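Local atomic coordinates of transcription initiation factor tfiid subunit 72/90-100 KDA (Encephalitozoon cuniculi, PDB entry 2J4B), a protein that probably serves as a TAF component of TFIID and SAGA in initiation of transcription by RNA polymerase II, this chain being its mostly helical N-terminal domain. Residues L34-F38 against Y61-H65; L37-I41 against Y121-I125; K97-G103 against Q128-V134. One frame throughout, in Å; residues are numbered along the deposited sequence.

Contact 1. Residues L34-F38 against Y61-H65; sequences LYPLF and YRGDH
The imidazole of His65 sits in the angle between the rings of Tyr35 and Phe38. One of its faces is covered by CB of its neighbour Asp64, the opposite one by the backbone of Tyr35, whose CA lies 4.1 Å from the His65 ring centroid in a CH-pi contact. Tyr35 also turns its ring edge to the imidazole, with the planes at 76°. The histidine in turn offers its own edge to Phe38: CE1 of His65 stands 3.4 Å above the plane of the Phe38 ring, toward the rim, and the planes meet at 61°. CB of Leu34 comes up at the edge of the imidazole, 3.9 Å from CD2 of His65.

Phe38 has CG anti to its backbone N (chi1 169°), which carries the ring out from helix 34-47 to the end of helix 51-61. There CE1 of Phe38 meets CB of Tyr61 at 3.9 Å and CZ of Phe38 rests 3.9 Å from CA of Arg62.

Polar ends are served from outside: NE2 of His65 bonds to Tyr12 OH, Asp64 pairs with Lys16 and Arg62 with Glu59. Tyr35, Phe38 and His65 form an aromatic cluster, extended by Phe57 and Phe58 beside Phe38, where the loop after helix 51-61 packs onto helix 34-47 in the TAF5 NTD2 domain.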
ATOM      1  N   LEU A  34       2.449   2.675  -3.349  1.00 57.25           N
ATOM      2  CA  LEU A  34       2.723   2.744  -1.914  1.00 56.81           C
ATOM      3  C   LEU A  34       1.531   3.208  -1.062  1.00 56.65           C
ATOM      4  O   LEU A  34       1.468   2.876   0.118  1.00 56.29           O
ATOM      5  CB  LEU A  34       3.933   3.611  -1.620  1.00 56.45           C
ATOM      6  CG  LEU A  34       5.270   3.185  -2.247  1.00 57.16           C
ATOM      7  CD1 LEU A  34       6.358   4.251  -1.905  1.00 55.47           C
ATOM      8  CD2 LEU A  34       5.704   1.742  -1.862  1.00 55.80           C
ATOM      9  N   TYR A  35       0.592   3.958  -1.639  1.00 56.90           N
ATOM     10  CA  TYR A  35      -0.512   4.510  -0.844  1.00 57.37           C
ATOM     11  C   TYR A  35      -1.507   3.457  -0.369  1.00 57.44           C
ATOM     12  O   TYR A  35      -1.767   3.363   0.839  1.00 56.99           O
ATOM     13  CB  TYR A  35      -1.279   5.613  -1.585  1.00 57.69           C
ATOM     14  CG  TYR A  35      -2.506   6.087  -0.808  1.00 57.62           C
ATOM     15  CD1 TYR A  35      -2.372   6.677   0.441  1.00 57.88           C
ATOM     16  CD2 TYR A  35      -3.778   5.922  -1.308  1.00 57.71           C
ATOM     17  CE1 TYR A  35      -3.459   7.108   1.138  1.00 57.87           C
ATOM     18  CE2 TYR A  35      -4.883   6.356  -0.615  1.00 57.43           C
ATOM     19  CZ  TYR A  35      -4.724   6.956   0.609  1.00 57.94           C
ATOM     20  OH  TYR A  35      -5.832   7.388   1.329  1.00 57.59           O
ATOM     21  N   PRO A  36      -2.099   2.693  -1.312  1.00 57.40           N
ATOM     22  CA  PRO A  36      -2.978   1.586  -0.915  1.00 57.81           C
ATOM     23  C   PRO A  36      -2.260   0.522  -0.091  1.00 57.52           C
ATOM     24  O   PRO A  36      -2.827   0.007   0.850  1.00 58.35           O
ATOM     25  CB  PRO A  36      -3.467   1.017  -2.252  1.00 57.38           C
ATOM     26  CG  PRO A  36      -2.501   1.512  -3.265  1.00 57.00           C
ATOM     27  CD  PRO A  36      -2.013   2.817  -2.775  1.00 57.14           C
ATOM     28  N   LEU A  37      -1.018   0.210  -0.421  1.00 58.14           N
ATOM     29  CA  LEU A  37      -0.257  -0.728   0.386  1.00 59.13           C
ATOM     30  C   LEU A  37      -0.099  -0.222   1.830  1.00 59.43           C
ATOM     31  O   LEU A  37      -0.256  -0.982   2.789  1.00 59.79           O
ATOM     32  CB  LEU A  37       1.121  -0.935  -0.226  1.00 59.79           C
ATOM     33  CG  LEU A  37       2.068  -1.853   0.553  1.00 60.50           C
ATOM     34  CD1 LEU A  37       1.384  -3.164   1.042  1.00 59.89           C
ATOM     35  CD2 LEU A  37       3.309  -2.146  -0.335  1.00 61.41           C
ATOM     36  N   PHE A  38       0.225   1.064   1.954  1.00 58.59           N
ATOM     37  CA  PHE A  38       0.371   1.754   3.233  1.00 58.17           C
ATOM     38  C   PHE A  38      -0.866   1.663   4.131  1.00 57.08           C
ATOM     39  O   PHE A  38      -0.780   1.279   5.287  1.00 55.08           O
ATOM     40  CB  PHE A  38       0.690   3.222   2.960  1.00 57.86           C
ATOM     41  CG  PHE A  38       0.610   4.111   4.159  1.00 57.70           C
ATOM     42  CD1 PHE A  38       1.639   4.146   5.083  1.00 57.97           C
ATOM     43  CD2 PHE A  38      -0.468   4.966   4.329  1.00 58.16           C
ATOM     44  CE1 PHE A  38       1.582   5.013   6.178  1.00 57.81           C
ATOM     45  CE2 PHE A  38      -0.531   5.848   5.412  1.00 57.99           C
ATOM     46  CZ  PHE A  38       0.493   5.866   6.333  1.00 57.96           C
ATOM     47  N   TYR A  61       5.401   7.076   7.814  1.00 70.24           N
ATOM     48  CA  TYR A  61       5.367   7.123   6.357  1.00 70.53           C
ATOM     49  C   TYR A  61       4.176   7.882   5.760  1.00 70.84           C
ATOM     50  O   TYR A  61       3.985   7.844   4.550  1.00 71.89           O
ATOM     51  CB  TYR A  61       5.392   5.700   5.787  1.00 71.09           C
ATOM     52  CG  TYR A  61       6.519   4.852   6.321  1.00 71.04           C
ATOM     53  CD1 TYR A  61       7.826   5.042   5.892  1.00 70.97           C
ATOM     54  CD2 TYR A  61       6.272   3.856   7.254  1.00 71.33           C
ATOM     55  CE1 TYR A  61       8.859   4.271   6.391  1.00 71.22           C
ATOM     56  CE2 TYR A  61       7.295   3.081   7.761  1.00 71.52           C
ATOM     57  CZ  TYR A  61       8.585   3.288   7.326  1.00 71.61           C
ATOM     58  OH  TYR A  61       9.590   2.508   7.856  1.00 72.10           O
ATOM     59  N   ARG A  62       3.392   8.580   6.578  1.00 70.80           N
ATOM     60  CA  ARG A  62       2.241   9.336   6.060  1.00 71.23           C
ATOM     61  C   ARG A  62       2.614  10.517   5.157  1.00 72.58           C
ATOM     62  O   ARG A  62       1.786  10.964   4.363  1.00 72.85           O
ATOM     63  CB  ARG A  62       1.354   9.851   7.196  1.00 70.68           C
ATOM     64  CG  ARG A  62       1.962  10.962   8.028  1.00 69.96           C
ATOM     65  CD  ARG A  62       1.077  11.292   9.211  1.00 69.44           C
ATOM     66  NE  ARG A  62      -0.119  12.047   8.830  1.00 68.90           N
ATOM     67  CZ  ARG A  62      -1.093  12.370   9.671  1.00 67.83           C
ATOM     68  NH1 ARG A  62      -1.008  11.999  10.930  1.00 68.08           N
ATOM     69  NH2 ARG A  62      -2.145  13.060   9.257  1.00 67.41           N
ATOM     70  N   GLY A  63       3.843  11.017   5.284  1.00 73.52           N
ATOM     71  CA  GLY A  63       4.315  12.142   4.474  1.00 74.13           C
ATOM     72  C   GLY A  63       4.990  11.691   3.190  1.00 75.13           C
ATOM     73  O   GLY A  63       5.552  12.504   2.448  1.00 74.52           O
ATOM     74  N   ASP A  64       4.944  10.387   2.925  1.00 75.90           N
ATOM     75  CA  ASP A  64       5.515   9.843   1.699  1.00 76.39           C
ATOM     76  C   ASP A  64       4.494   9.897   0.565  1.00 76.73           C
ATOM     77  O   ASP A  64       4.806   9.602  -0.589  1.00 76.79           O
ATOM     78  CB  ASP A  64       5.964   8.408   1.918  1.00 77.07           C
ATOM     79  CG  ASP A  64       7.098   8.297   2.917  1.00 77.86           C
ATOM     80  OD1 ASP A  64       7.482   9.320   3.520  1.00 78.78           O
ATOM     81  OD2 ASP A  64       7.605   7.175   3.112  1.00 78.85           O
ATOM     82  N   HIS A  65       3.268  10.269   0.915  1.00 76.83           N
ATOM     83  CA  HIS A  65       2.193  10.427  -0.046  1.00 77.01           C
ATOM     84  C   HIS A  65       1.023  11.127   0.638  1.00 77.90           C
ATOM     85  O   HIS A  65       0.398  10.562   1.538  1.00 79.41           O
ATOM     86  CB  HIS A  65       1.749   9.067  -0.613  1.00 76.53           C
ATOM     87  CG  HIS A  65       1.841   7.936   0.366  1.00 75.75           C
ATOM     88  ND1 HIS A  65       1.286   7.996   1.624  1.00 75.79           N
ATOM     89  CD2 HIS A  65       2.430   6.720   0.270  1.00 74.99           C
ATOM     90  CE1 HIS A  65       1.537   6.869   2.267  1.00 75.63           C
ATOM     91  NE2 HIS A  65       2.227   6.077   1.465  1.00 75.27           N
TER

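Contact 2. Residues L37-I41 against Y121-I125; sequences LFIHI and YILKI
Leu37 reaches across to helix 120-129 with its two methyls spread over three partners. CD1 of Leu37 comes to the edge of the Tyr121 ring, near its plane, 4.0 Å from CE2 of Tyr121, and also lies 4.3 Å from CG1 of Ile125. The other branch, CD2 of Leu37, stops 3.9 Å from CD1 of Ile122; the two side chains lie nearly perpendicular, and the same methyl also nears CG1 and CG2 of Ile122.

The ring of Tyr121 abuts Leu37 and, one turn further along helix 34-47, Ile41. Its CG stands opposite the main-chain N (chi1 170°), which carries the ring toward that helix, and CG1 of Ile41 meets CE2 of Tyr121 at 3.9 Å, slanting in to the ring. The hydroxyl of Tyr121 ends beside the backbone of His40 and Ile41, but bonds instead to the carboxylate of Asp44, further along the same helix. On the far side of the contact CD2 of His40 lies 4.2 Å from CG2 of Ile125, approached obliquely, and the imidazole stacks on the ring of His129.

The short helical segments run at 107° to one another, their axes 11.2 Å apart at the closest, a spacing bridged mainly by side chains. Leu15 of helix 8-21 touches both Leu37 and Ile122. The chemistry is almost wholly apolar: cohesion comes from buried branched carbons, while the Tyr121 to Asp44 bond satisfies the phenol and probably helps set where the ring ends.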
ATOM      1  N   LEU A  37      -1.018   0.210  -0.421  1.00 58.14           N
ATOM      2  CA  LEU A  37      -0.257  -0.728   0.386  1.00 59.13           C
ATOM      3  C   LEU A  37      -0.099  -0.222   1.830  1.00 59.43           C
ATOM      4  O   LEU A  37      -0.256  -0.982   2.789  1.00 59.79           O
ATOM      5  CB  LEU A  37       1.121  -0.935  -0.226  1.00 59.79           C
ATOM      6  CG  LEU A  37       2.068  -1.853   0.553  1.00 60.50           C
ATOM      7  CD1 LEU A  37       1.384  -3.164   1.042  1.00 59.89           C
ATOM      8  CD2 LEU A  37       3.309  -2.146  -0.335  1.00 61.41           C
ATOM      9  N   PHE A  38       0.225   1.064   1.954  1.00 58.59           N
ATOM     10  CA  PHE A  38       0.371   1.754   3.233  1.00 58.17           C
ATOM     11  C   PHE A  38      -0.866   1.663   4.131  1.00 57.08           C
ATOM     12  O   PHE A  38      -0.780   1.279   5.287  1.00 55.08           O
ATOM     13  CB  PHE A  38       0.690   3.222   2.960  1.00 57.86           C
ATOM     14  CG  PHE A  38       0.610   4.111   4.159  1.00 57.70           C
ATOM     15  CD1 PHE A  38       1.639   4.146   5.083  1.00 57.97           C
ATOM     16  CD2 PHE A  38      -0.468   4.966   4.329  1.00 58.16           C
ATOM     17  CE1 PHE A  38       1.582   5.013   6.178  1.00 57.81           C
ATOM     18  CE2 PHE A  38      -0.531   5.848   5.412  1.00 57.99           C
ATOM     19  CZ  PHE A  38       0.493   5.866   6.333  1.00 57.96           C
ATOM     20  N   ILE A  39      -2.010   2.034   3.586  1.00 57.72           N
ATOM     21  CA  ILE A  39      -3.262   1.965   4.331  1.00 57.68           C
ATOM     22  C   ILE A  39      -3.498   0.524   4.719  1.00 57.63           C
ATOM     23  O   ILE A  39      -3.850   0.223   5.856  1.00 57.19           O
ATOM     24  CB  ILE A  39      -4.452   2.483   3.484  1.00 57.58           C
ATOM     25  CG1 ILE A  39      -4.309   3.995   3.248  1.00 58.01           C
ATOM     26  CG2 ILE A  39      -5.787   2.175   4.164  1.00 57.35           C
ATOM     27  CD1 ILE A  39      -4.195   4.815   4.523  1.00 57.61           C
ATOM     28  N   HIS A  40      -3.274  -0.379   3.771  1.00 57.56           N
ATOM     29  CA  HIS A  40      -3.553  -1.784   4.009  1.00 57.23           C
ATOM     30  C   HIS A  40      -2.712  -2.356   5.143  1.00 56.67           C
ATOM     31  O   HIS A  40      -3.191  -3.192   5.904  1.00 56.63           O
ATOM     32  CB  HIS A  40      -3.392  -2.609   2.731  1.00 56.74           C
ATOM     33  CG  HIS A  40      -4.644  -2.707   1.927  1.00 56.71           C
ATOM     34  ND1 HIS A  40      -5.797  -3.276   2.419  1.00 56.82           N
ATOM     35  CD2 HIS A  40      -4.930  -2.301   0.669  1.00 57.19           C
ATOM     36  CE1 HIS A  40      -6.739  -3.224   1.495  1.00 57.42           C
ATOM     37  NE2 HIS A  40      -6.238  -2.634   0.423  1.00 57.57           N
ATOM     38  N   ILE A  41      -1.457  -1.944   5.233  1.00 56.20           N
ATOM     39  CA  ILE A  41      -0.610  -2.332   6.374  1.00 57.33           C
ATOM     40  C   ILE A  41      -1.133  -1.769   7.707  1.00 57.10           C
ATOM     41  O   ILE A  41      -1.203  -2.474   8.717  1.00 56.83           O
ATOM     42  CB  ILE A  41       0.858  -1.892   6.141  1.00 57.80           C
ATOM     43  CG1 ILE A  41       1.449  -2.708   4.969  1.00 57.25           C
ATOM     44  CG2 ILE A  41       1.681  -2.056   7.406  1.00 56.62           C
ATOM     45  CD1 ILE A  41       2.764  -2.165   4.448  1.00 57.38           C
ATOM     46  N   TYR A 121       3.666 -11.019   1.243  1.00 59.14           N
ATOM     47  CA  TYR A 121       2.551 -10.234   1.756  1.00 57.74           C
ATOM     48  C   TYR A 121       2.107  -9.176   0.745  1.00 57.73           C
ATOM     49  O   TYR A 121       0.912  -8.915   0.608  1.00 57.33           O
ATOM     50  CB  TYR A 121       2.918  -9.578   3.081  1.00 57.34           C
ATOM     51  CG  TYR A 121       1.896  -8.568   3.523  1.00 57.34           C
ATOM     52  CD1 TYR A 121       0.796  -8.959   4.267  1.00 56.74           C
ATOM     53  CD2 TYR A 121       2.009  -7.227   3.159  1.00 57.06           C
ATOM     54  CE1 TYR A 121      -0.150  -8.051   4.665  1.00 57.23           C
ATOM     55  CE2 TYR A 121       1.055  -6.308   3.540  1.00 57.24           C
ATOM     56  CZ  TYR A 121      -0.024  -6.729   4.295  1.00 57.49           C
ATOM     57  OH  TYR A 121      -0.981  -5.838   4.689  1.00 57.63           O
ATOM     58  N   ILE A 122       3.061  -8.553   0.048  1.00 57.56           N
ATOM     59  CA  ILE A 122       2.733  -7.485  -0.901  1.00 57.13           C
ATOM     60  C   ILE A 122       2.021  -8.057  -2.119  1.00 57.15           C
ATOM     61  O   ILE A 122       1.122  -7.424  -2.654  1.00 56.98           O
ATOM     62  CB  ILE A 122       3.972  -6.694  -1.367  1.00 57.08           C
ATOM     63  CG1 ILE A 122       4.631  -5.962  -0.193  1.00 57.10           C
ATOM     64  CG2 ILE A 122       3.583  -5.683  -2.458  1.00 56.51           C
ATOM     65  CD1 ILE A 122       5.819  -5.070  -0.597  1.00 57.33           C
ATOM     66  N   LEU A 123       2.429  -9.257  -2.547  1.00 57.34           N
ATOM     67  CA  LEU A 123       1.790  -9.967  -3.672  1.00 56.76           C
ATOM     68  C   LEU A 123       0.369 -10.368  -3.327  1.00 56.66           C
ATOM     69  O   LEU A 123      -0.491 -10.401  -4.182  1.00 55.51           O
ATOM     70  CB  LEU A 123       2.565 -11.247  -4.039  1.00 55.92           C
ATOM     71  CG  LEU A 123       3.981 -11.117  -4.593  1.00 55.94           C
ATOM     72  CD1 LEU A 123       4.752 -12.437  -4.484  1.00 55.58           C
ATOM     73  CD2 LEU A 123       3.954 -10.643  -6.010  1.00 56.46           C
ATOM     74  N   LYS A 124       0.136 -10.706  -2.062  1.00 58.39           N
ATOM     75  CA  LYS A 124      -1.202 -11.046  -1.614  1.00 58.40           C
ATOM     76  C   LYS A 124      -2.060  -9.825  -1.767  1.00 57.59           C
ATOM     77  O   LYS A 124      -3.138  -9.886  -2.353  1.00 58.18           O
ATOM     78  CB  LYS A 124      -1.191 -11.508  -0.166  1.00 59.93           C
ATOM     79  CG  LYS A 124      -2.534 -12.014   0.355  1.00 60.99           C
ATOM     80  CD  LYS A 124      -2.432 -12.378   1.840  1.00 62.13           C
ATOM     81  CE  LYS A 124      -2.061 -11.163   2.739  1.00 62.94           C
ATOM     82  NZ  LYS A 124      -1.857 -11.606   4.169  1.00 63.55           N
ATOM     83  N   ILE A 125      -1.559  -8.696  -1.287  1.00 57.03           N
ATOM     84  CA  ILE A 125      -2.295  -7.447  -1.388  1.00 56.97           C
ATOM     85  C   ILE A 125      -2.639  -7.118  -2.846  1.00 56.51           C
ATOM     86  O   ILE A 125      -3.767  -6.745  -3.140  1.00 56.31           O
ATOM     87  CB  ILE A 125      -1.519  -6.271  -0.759  1.00 57.28           C
ATOM     88  CG1 ILE A 125      -1.376  -6.469   0.754  1.00 56.83           C
ATOM     89  CG2 ILE A 125      -2.200  -4.904  -1.118  1.00 57.33           C
ATOM     90  CD1 ILE A 125      -2.666  -6.617   1.461  1.00 57.35           C
TER

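Contact 3. Residues K97-G103 against Q128-V134; sequences KYHLSMG and QHLDIKV
Tyr98 and Leu130 start a two-stranded parallel sheet whose backbone bonds alternate in the usual way: each bonded residue of strand 98-103 reaches to the residues before and after its partner. The N of Tyr98 goes to O of His129, and O of Tyr98 receives N of Asp131 at 2.7 Å. Leu100 repeats this with Asp131 and Lys133. N of Met102 continues the series on O of Lys133 at 3.0 Å, and a backbone bond between Met102 and Tyr135 carries it further. CA-H...O contacts run between these bonds.

Apolar side chains share the face that carries Tyr98, Leu100, Met102, Leu130, Ile132 and Val134. CD1 of Leu100 meets CD1 of Leu130 at 3.8 Å, CB of Tyr98 meets CD2 of Leu130 at 3.8 Å, and CG of Met102 lies 4.0 Å from CG2 of Ile132. The helices and loops touching this face supply Leu33, Pro36, Phe107 and Leu110.

Polar groups occupy the other face. His99 and Asp131 run alongside each other in the same direction, with CB of Asp131 over the centre of the imidazole, 3.9 Å from the His99 ring centroid. NE2 of His99 is near OD2 of Asp131, but the angle is too poor for a hydrogen bond. At the margin the Lys97 chain, bent at chi4 (-50°), delivers NZ to O of Gln128 at 2.6 Å, from above the carbonyl plane.

The sheet is thus amphipathic, oily toward the helices and polar outward, and the ammonium of Lys97 probably gains from the partial negative charge at the C-terminal end of helix 120-129.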
ATOM      1  N   LYS A  97     -11.720  -2.919  -4.189  1.00 66.75           N
ATOM      2  CA  LYS A  97     -10.500  -2.885  -4.960  1.00 66.42           C
ATOM      3  C   LYS A  97     -10.024  -1.484  -5.286  1.00 65.14           C
ATOM      4  O   LYS A  97     -10.791  -0.639  -5.742  1.00 64.71           O
ATOM      5  CB  LYS A  97     -10.638  -3.736  -6.225  1.00 66.94           C
ATOM      6  CG  LYS A  97     -10.282  -5.175  -5.944  1.00 67.13           C
ATOM      7  CD  LYS A  97     -10.512  -6.081  -7.107  1.00 67.97           C
ATOM      8  CE  LYS A  97     -10.419  -7.538  -6.651  1.00 68.22           C
ATOM      9  NZ  LYS A  97      -9.155  -7.767  -5.869  1.00 68.71           N
ATOM     10  N   TYR A  98      -8.742  -1.247  -5.014  1.00 64.14           N
ATOM     11  CA  TYR A  98      -8.092   0.018  -5.364  1.00 62.91           C
ATOM     12  C   TYR A  98      -7.437  -0.148  -6.735  1.00 61.37           C
ATOM     13  O   TYR A  98      -6.692  -1.102  -6.979  1.00 60.60           O
ATOM     14  CB  TYR A  98      -7.073   0.420  -4.292  1.00 62.78           C
ATOM     15  CG  TYR A  98      -6.537   1.830  -4.436  1.00 63.09           C
ATOM     16  CD1 TYR A  98      -5.517   2.115  -5.330  1.00 62.84           C
ATOM     17  CD2 TYR A  98      -7.034   2.872  -3.661  1.00 63.29           C
ATOM     18  CE1 TYR A  98      -5.026   3.378  -5.467  1.00 62.56           C
ATOM     19  CE2 TYR A  98      -6.534   4.153  -3.794  1.00 63.15           C
ATOM     20  CZ  TYR A  98      -5.523   4.390  -4.695  1.00 62.87           C
ATOM     21  OH  TYR A  98      -4.999   5.650  -4.840  1.00 63.28           O
ATOM     22  N   HIS A  99      -7.754   0.792  -7.619  1.00 60.30           N
ATOM     23  CA  HIS A  99      -7.369   0.764  -9.014  1.00 59.14           C
ATOM     24  C   HIS A  99      -6.089   1.555  -9.272  1.00 59.44           C
ATOM     25  O   HIS A  99      -5.950   2.686  -8.801  1.00 59.47           O
ATOM     26  CB  HIS A  99      -8.483   1.353  -9.853  1.00 58.46           C
ATOM     27  CG  HIS A  99      -9.685   0.467  -9.979  1.00 58.29           C
ATOM     28  ND1 HIS A  99     -10.587   0.283  -8.951  1.00 57.99           N
ATOM     29  CD2 HIS A  99     -10.148  -0.264 -11.022  1.00 56.97           C
ATOM     30  CE1 HIS A  99     -11.539  -0.542  -9.349  1.00 57.66           C
ATOM     31  NE2 HIS A  99     -11.295  -0.888 -10.600  1.00 57.19           N
ATOM     32  N   LEU A 100      -5.158   0.942 -10.016  1.00 58.83           N
ATOM     33  CA  LEU A 100      -3.918   1.583 -10.440  1.00 57.64           C
ATOM     34  C   LEU A 100      -3.746   1.319 -11.939  1.00 57.74           C
ATOM     35  O   LEU A 100      -4.324   0.378 -12.477  1.00 57.49           O
ATOM     36  CB  LEU A 100      -2.721   1.015  -9.672  1.00 57.44           C
ATOM     37  CG  LEU A 100      -2.679   1.151  -8.134  1.00 57.36           C
ATOM     38  CD1 LEU A 100      -1.789   0.119  -7.512  1.00 56.33           C
ATOM     39  CD2 LEU A 100      -2.254   2.551  -7.672  1.00 56.50           C
ATOM     40  N   SER A 101      -2.979   2.165 -12.619  1.00 57.49           N
ATOM     41  CA  SER A 101      -2.612   1.908 -14.002  1.00 57.51           C
ATOM     42  C   SER A 101      -1.102   1.903 -14.096  1.00 56.55           C
ATOM     43  O   SER A 101      -0.436   2.717 -13.450  1.00 57.07           O
ATOM     44  CB  SER A 101      -3.192   2.975 -14.927  1.00 58.82           C
ATOM     45  OG  SER A 101      -2.443   4.180 -14.833  1.00 59.86           O
ATOM     46  N   MET A 102      -0.573   0.975 -14.880  1.00 55.51           N
ATOM     47  CA  MET A 102       0.875   0.788 -15.041  1.00 55.98           C
ATOM     48  C   MET A 102       1.230   0.439 -16.473  1.00 55.09           C
ATOM     49  O   MET A 102       0.458  -0.226 -17.145  1.00 54.57           O
ATOM     50  CB  MET A 102       1.357  -0.381 -14.181  1.00 55.99           C
ATOM     51  CG  MET A 102       1.346  -0.112 -12.735  1.00 56.48           C
ATOM     52  SD  MET A 102       2.357  -1.265 -11.804  1.00 57.34           S
ATOM     53  CE  MET A 102       1.810  -0.781 -10.161  1.00 55.53           C
ATOM     54  N   GLY A 103       2.402   0.871 -16.926  1.00 55.11           N
ATOM     55  CA  GLY A 103       2.944   0.417 -18.192  1.00 55.98           C
ATOM     56  C   GLY A 103       3.412  -1.017 -18.036  1.00 56.96           C
ATOM     57  O   GLY A 103       3.632  -1.481 -16.917  1.00 57.64           O
ATOM     58  N   GLN A 128      -5.452  -9.692  -4.092  1.00 56.67           N
ATOM     59  CA  GLN A 128      -6.718  -9.543  -3.367  1.00 57.08           C
ATOM     60  C   GLN A 128      -7.314  -8.127  -3.358  1.00 56.89           C
ATOM     61  O   GLN A 128      -8.521  -7.967  -3.356  1.00 55.21           O
ATOM     62  CB  GLN A 128      -6.528  -9.982  -1.914  1.00 57.51           C
ATOM     63  CG  GLN A 128      -6.235 -11.459  -1.770  1.00 59.06           C
ATOM     64  CD  GLN A 128      -6.278 -11.967  -0.332  1.00 59.75           C
ATOM     65  OE1 GLN A 128      -6.194 -13.183  -0.095  1.00 61.79           O
ATOM     66  NE2 GLN A 128      -6.416 -11.057   0.625  1.00 58.88           N
ATOM     67  N   HIS A 129      -6.468  -7.105  -3.329  1.00 58.00           N
ATOM     68  CA  HIS A 129      -6.940  -5.766  -3.035  1.00 58.50           C
ATOM     69  C   HIS A 129      -6.707  -4.744  -4.136  1.00 58.46           C
ATOM     70  O   HIS A 129      -7.365  -3.699  -4.138  1.00 59.59           O
ATOM     71  CB  HIS A 129      -6.323  -5.275  -1.726  1.00 60.03           C
ATOM     72  CG  HIS A 129      -6.779  -6.054  -0.527  1.00 61.54           C
ATOM     73  ND1 HIS A 129      -8.111  -6.246  -0.228  1.00 61.73           N
ATOM     74  CD2 HIS A 129      -6.082  -6.698   0.437  1.00 62.18           C
ATOM     75  CE1 HIS A 129      -8.214  -6.972   0.866  1.00 62.17           C
ATOM     76  NE2 HIS A 129      -6.998  -7.257   1.295  1.00 62.53           N
ATOM     77  N   LEU A 130      -5.813  -5.040  -5.079  1.00 56.86           N
ATOM     78  CA  LEU A 130      -5.462  -4.068  -6.092  1.00 56.84           C
ATOM     79  C   LEU A 130      -5.931  -4.484  -7.463  1.00 56.72           C
ATOM     80  O   LEU A 130      -5.897  -5.642  -7.817  1.00 56.75           O
ATOM     81  CB  LEU A 130      -3.957  -3.817  -6.136  1.00 56.56           C
ATOM     82  CG  LEU A 130      -3.344  -3.225  -4.881  1.00 55.57           C
ATOM     83  CD1 LEU A 130      -1.907  -2.828  -5.135  1.00 54.91           C
ATOM     84  CD2 LEU A 130      -4.178  -2.054  -4.445  1.00 55.74           C
ATOM     85  N   ASP A 131      -6.360  -3.500  -8.236  1.00 57.09           N
ATOM     86  CA  ASP A 131      -6.888  -3.749  -9.544  1.00 57.11           C
ATOM     87  C   ASP A 131      -6.032  -3.004 -10.543  1.00 57.48           C
ATOM     88  O   ASP A 131      -6.300  -1.831 -10.842  1.00 57.92           O
ATOM     89  CB  ASP A 131      -8.322  -3.260  -9.588  1.00 58.46           C
ATOM     90  CG  ASP A 131      -9.008  -3.663 -10.820  1.00 59.57           C
ATOM     91  OD1 ASP A 131      -8.287  -4.009 -11.777  1.00 60.55           O
ATOM     92  OD2 ASP A 131     -10.259  -3.647 -10.828  1.00 61.27           O
ATOM     93  N   ILE A 132      -4.990  -3.678 -11.044  1.00 56.28           N
ATOM     94  CA  ILE A 132      -3.974  -3.034 -11.874  1.00 55.02           C
ATOM     95  C   ILE A 132      -4.275  -3.241 -13.366  1.00 54.18           C
ATOM     96  O   ILE A 132      -4.287  -4.362 -13.848  1.00 53.87           O
ATOM     97  CB  ILE A 132      -2.557  -3.572 -11.567  1.00 55.23           C
ATOM     98  CG1 ILE A 132      -2.232  -3.449 -10.068  1.00 55.77           C
ATOM     99  CG2 ILE A 132      -1.499  -2.839 -12.404  1.00 55.14           C
ATOM    100  CD1 ILE A 132      -0.841  -4.034  -9.651  1.00 54.39           C
ATOM    101  N   LYS A 133      -4.531  -2.148 -14.081  1.00 52.90           N
ATOM    102  CA  LYS A 133      -4.612  -2.171 -15.525  1.00 52.40           C
ATOM    103  C   LYS A 133      -3.235  -2.015 -16.154  1.00 51.97           C
ATOM    104  O   LYS A 133      -2.622  -0.948 -16.052  1.00 51.41           O
ATOM    105  CB  LYS A 133      -5.510  -1.058 -16.028  1.00 52.43           C
ATOM    106  CG  LYS A 133      -5.551  -0.996 -17.557  1.00 52.73           C
ATOM    107  CD  LYS A 133      -6.594  -0.043 -18.045  1.00 52.83           C
ATOM    108  CE  LYS A 133      -6.233   0.467 -19.411  1.00 53.23           C
ATOM    109  NZ  LYS A 133      -5.852  -0.644 -20.296  1.00 53.75           N
ATOM    110  N   VAL A 134      -2.757  -3.063 -16.827  1.00 51.88           N
ATOM    111  CA  VAL A 134      -1.402  -3.058 -17.402  1.00 51.71           C
ATOM    112  C   VAL A 134      -1.488  -2.613 -18.853  1.00 52.30           C
ATOM    113  O   VAL A 134      -2.007  -3.340 -19.696  1.00 52.57           O
ATOM    114  CB  VAL A 134      -0.720  -4.447 -17.289  1.00 50.61           C
ATOM    115  CG1 VAL A 134       0.673  -4.444 -17.936  1.00 49.59           C
ATOM    116  CG2 VAL A 134      -0.637  -4.892 -15.840  1.00 49.25           C
TER

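In the fold
From the N terminus, after helices 8-21 and 24-30 comes helix 34-47, where contacts 1 and 2 both begin, sharing Leu37 and Phe38. Contact 1 closes first, bringing the loop after helix 51-61 back to helix 34-47. Contact 2 is closed by helix 120-129, some eighty residues beyond its own first segment. Contact 3 opens in between, at strand 98-103, and closes after contact 2, at strand 130-135, so the two cross, whereas contacts 1 and 3 follow in series. Helices 104-116 and 120-129 form the connection between the parallel strands. Tyr35 and Pro36 against Tyr98, and Pro36 against Leu130, join the sheet to helix 34-47, which all three contacts therefore touch.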